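DNA polymerase III subunit beta (Helicobacter pylori 26695, PDB 4S3I) tethers DNA polymerases and other proteins to DNA as a sliding ring, giving the replication machinery its processivity. Local coordinates at residues A[334-339]-A[352-357]. Residues are numbered along the deposited sequence; the frame is centred on the assembly and turned at random.
Sequences LGTTQF and IQESLD
Glu354 OE2 accepts the backbone N-H of Gly335 at 2.8 Å, the N-H coming from above the carboxylate plane and pointing fairly directly at the oxygen (156°). With CG anti to its own carbonyl carbon (chi1 -63°) and the chain extended beyond, the glutamate climbs from the end of strand 350-354 past the loop 334-337, which links helix 324-332 to strand 338-343. Leu334 slides past it in the opposite direction, Leu334 CD2 lying 3.7 Å from Glu354 CG, while Leu334 CD1 rests 3.8 Å from Ile352 CG2. Thr336 crosses the glutamate on its way, Thr336 CG2 3.5 Å from Glu354 OE1.

The carbonyl of Gln338 takes two donors. Thr336 OG1 gives the short bond, 2.6 Å to Gln338 O and nearly in line with the C=O (166°), whereas Ser355 N reaches the same Gln338 O only weakly, at 3.5 Å. Lys263 NZ donates to the carbonyl oxygens of Leu334 and Thr336. Next along the antiparallel hairpin, Phe339 faces Glu354 as a non-hydrogen-bonded pair, and Gln353 bonds through its backbone to Val340 and through its side chain to Arg342 and Ser368.

Gly335 N and the carbonyls of Leu334 and Thr336 are thus met by side chains, and the carboxylate, beyond a methylene packed on Leu334, ties the helix-to-strand connection to the hairpin's second strand in the C-terminal domain.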
ATOM      1  N   LEU A 334      20.577  13.875   4.694  1.00 25.03           N
ATOM      2  CA  LEU A 334      21.083  15.185   5.133  1.00 25.18           C
ATOM      3  C   LEU A 334      19.996  16.087   5.673  1.00 25.25           C
ATOM      4  O   LEU A 334      18.910  16.165   5.098  1.00 26.95           O
ATOM      5  CB  LEU A 334      21.737  15.909   3.954  1.00 25.14           C
ATOM      6  CG  LEU A 334      22.821  15.115   3.252  1.00 25.15           C
ATOM      7  CD1 LEU A 334      23.385  15.966   2.122  1.00 25.13           C
ATOM      8  CD2 LEU A 334      23.915  14.746   4.254  1.00 25.40           C
ATOM      9  N   GLY A 335      20.291  16.811   6.750  1.00 25.54           N
ATOM     10  CA  GLY A 335      19.305  17.705   7.346  1.00 28.57           C
ATOM     11  C   GLY A 335      19.396  19.176   6.942  1.00 31.10           C
ATOM     12  O   GLY A 335      18.632  20.001   7.436  1.00 29.92           O
ATOM     13  N   THR A 336      20.315  19.517   6.046  1.00 27.67           N
ATOM     14  CA  THR A 336      20.542  20.931   5.688  1.00 26.09           C
ATOM     15  C   THR A 336      20.010  21.200   4.291  1.00 27.54           C
ATOM     16  O   THR A 336      19.855  20.275   3.520  1.00 25.58           O
ATOM     17  CB  THR A 336      22.034  21.258   5.698  1.00 26.21           C
ATOM     18  OG1 THR A 336      22.735  20.245   4.961  1.00 25.89           O
ATOM     19  CG2 THR A 336      22.572  21.295   7.136  1.00 26.58           C
ATOM     20  N   THR A 337      19.777  22.471   3.954  1.00 26.16           N
ATOM     21  CA  THR A 337      19.225  22.828   2.640  1.00 26.08           C
ATOM     22  C   THR A 337      20.276  22.746   1.546  1.00 25.87           C
ATOM     23  O   THR A 337      19.953  22.688   0.365  1.00 25.76           O
ATOM     24  CB  THR A 337      18.647  24.232   2.652  1.00 26.54           C
ATOM     25  OG1 THR A 337      19.726  25.167   2.749  1.00 26.76           O
ATOM     26  CG2 THR A 337      17.704  24.408   3.855  1.00 26.88           C
ATOM     27  N   GLN A 338      21.542  22.777   1.948  1.00 25.90           N
ATOM     28  CA  GLN A 338      22.653  22.653   1.012  1.00 25.76           C
ATOM     29  C   GLN A 338      23.500  21.471   1.396  1.00 25.61           C
ATOM     30  O   GLN A 338      23.444  21.012   2.537  1.00 25.67           O
ATOM     31  CB  GLN A 338      23.504  23.933   1.018  1.00 26.06           C
ATOM     32  CG  GLN A 338      22.738  25.175   0.622  1.00 26.32           C
ATOM     33  CD  GLN A 338      23.634  26.405   0.543  1.00 37.54           C
ATOM     34  OE1 GLN A 338      24.096  26.923   1.566  1.00 31.72           O
ATOM     35  NE2 GLN A 338      23.912  26.859  -0.681  1.00 26.62           N
ATOM     36  N   PHE A 339      24.286  20.972   0.457  1.00 25.48           N
ATOM     37  CA  PHE A 339      25.188  19.886   0.757  1.00 25.46           C
ATOM     38  C   PHE A 339      26.562  20.178   0.172  1.00 30.73           C
ATOM     39  O   PHE A 339      26.719  21.034  -0.710  1.00 28.98           O
ATOM     40  CB  PHE A 339      24.658  18.529   0.246  1.00 25.26           C
ATOM     41  CG  PHE A 339      24.686  18.369  -1.263  1.00 25.18           C
ATOM     42  CD1 PHE A 339      23.660  18.893  -2.051  1.00 25.11           C
ATOM     43  CD2 PHE A 339      25.709  17.656  -1.884  1.00 25.27           C
ATOM     44  CE1 PHE A 339      23.670  18.743  -3.442  1.00 25.13           C
ATOM     45  CE2 PHE A 339      25.729  17.494  -3.265  1.00 25.29           C
ATOM     46  CZ  PHE A 339      24.695  18.039  -4.055  1.00 25.21           C
ATOM     47  N   ILE A 352      29.540  12.849   0.200  1.00 26.49           N
ATOM     48  CA  ILE A 352      28.408  13.769   0.317  1.00 26.06           C
ATOM     49  C   ILE A 352      28.131  13.991   1.789  1.00 31.45           C
ATOM     50  O   ILE A 352      28.030  13.031   2.548  1.00 28.01           O
ATOM     51  CB  ILE A 352      27.149  13.203  -0.398  1.00 25.80           C
ATOM     52  CG1 ILE A 352      27.344  13.254  -1.916  1.00 30.06           C
ATOM     53  CG2 ILE A 352      25.886  13.985  -0.014  1.00 25.47           C
ATOM     54  CD1 ILE A 352      26.277  12.514  -2.701  1.00 29.63           C
ATOM     55  N   GLN A 353      28.031  15.250   2.210  1.00 25.99           N
ATOM     56  CA  GLN A 353      27.755  15.530   3.614  1.00 29.67           C
ATOM     57  C   GLN A 353      27.028  16.854   3.770  1.00 29.95           C
ATOM     58  O   GLN A 353      26.904  17.613   2.799  1.00 26.52           O
ATOM     59  CB  GLN A 353      29.045  15.490   4.451  1.00 33.44           C
ATOM     60  CG  GLN A 353      30.003  16.627   4.190  1.00 38.18           C
ATOM     61  CD  GLN A 353      31.354  16.438   4.884  1.00 41.07           C
ATOM     62  OE1 GLN A 353      32.245  17.272   4.746  1.00 34.69           O
ATOM     63  NE2 GLN A 353      31.505  15.339   5.628  1.00 36.15           N
ATOM     64  N   GLU A 354      26.533  17.125   4.974  1.00 26.06           N
ATOM     65  CA  GLU A 354      25.799  18.349   5.209  1.00 26.05           C
ATOM     66  C   GLU A 354      26.731  19.535   5.029  1.00 31.14           C
ATOM     67  O   GLU A 354      27.953  19.419   5.170  1.00 26.56           O
ATOM     68  CB  GLU A 354      25.202  18.388   6.630  1.00 26.26           C
ATOM     69  CG  GLU A 354      24.179  17.304   6.934  1.00 26.05           C
ATOM     70  CD  GLU A 354      23.383  17.562   8.214  1.00 31.08           C
ATOM     71  OE1 GLU A 354      23.691  18.532   8.943  1.00 27.32           O
ATOM     72  OE2 GLU A 354      22.429  16.801   8.487  1.00 27.95           O
ATOM     73  N   SER A 355      26.146  20.683   4.726  1.00 26.49           N
ATOM     74  CA  SER A 355      26.868  21.933   4.818  1.00 31.21           C
ATOM     75  C   SER A 355      27.132  22.119   6.312  1.00 30.35           C
ATOM     76  O   SER A 355      26.282  21.747   7.142  1.00 27.10           O
ATOM     77  CB  SER A 355      25.993  23.064   4.262  1.00 26.61           C
ATOM     78  OG  SER A 355      26.671  24.300   4.272  1.00 38.22           O
ATOM     79  N   LEU A 356      28.288  22.681   6.667  1.00 29.30           N
ATOM     80  CA  LEU A 356      28.650  22.886   8.080  1.00 28.61           C
ATOM     81  C   LEU A 356      28.600  21.584   8.904  1.00 34.02           C
ATOM     82  O   LEU A 356      28.159  21.605  10.059  1.00 36.17           O
ATOM     83  CB  LEU A 356      27.726  23.914   8.756  1.00 36.21           C
ATOM     84  CG  LEU A 356      27.515  25.298   8.143  1.00 38.45           C
ATOM     85  CD1 LEU A 356      26.666  26.155   9.080  1.00 41.77           C
ATOM     86  CD2 LEU A 356      28.836  25.977   7.853  1.00 41.36           C
ATOM     87  N   ASP A 357      29.024  20.466   8.309  1.00 27.78           N
ATOM     88  CA  ASP A 357      29.053  19.177   9.007  1.00 34.68           C
ATOM     89  C   ASP A 357      29.880  19.283  10.282  1.00 42.65           C
ATOM     90  O   ASP A 357      29.579  18.633  11.287  1.00 39.22           O
ATOM     91  CB  ASP A 357      29.641  18.078   8.117  1.00 37.23           C
ATOM     92  CG  ASP A 357      29.913  16.778   8.890  1.00 44.55           C
ATOM     93  OD1 ASP A 357      28.982  15.955   9.014  1.00 45.70           O
ATOM     94  OD2 ASP A 357      31.053  16.577   9.378  1.00 42.47           O
TER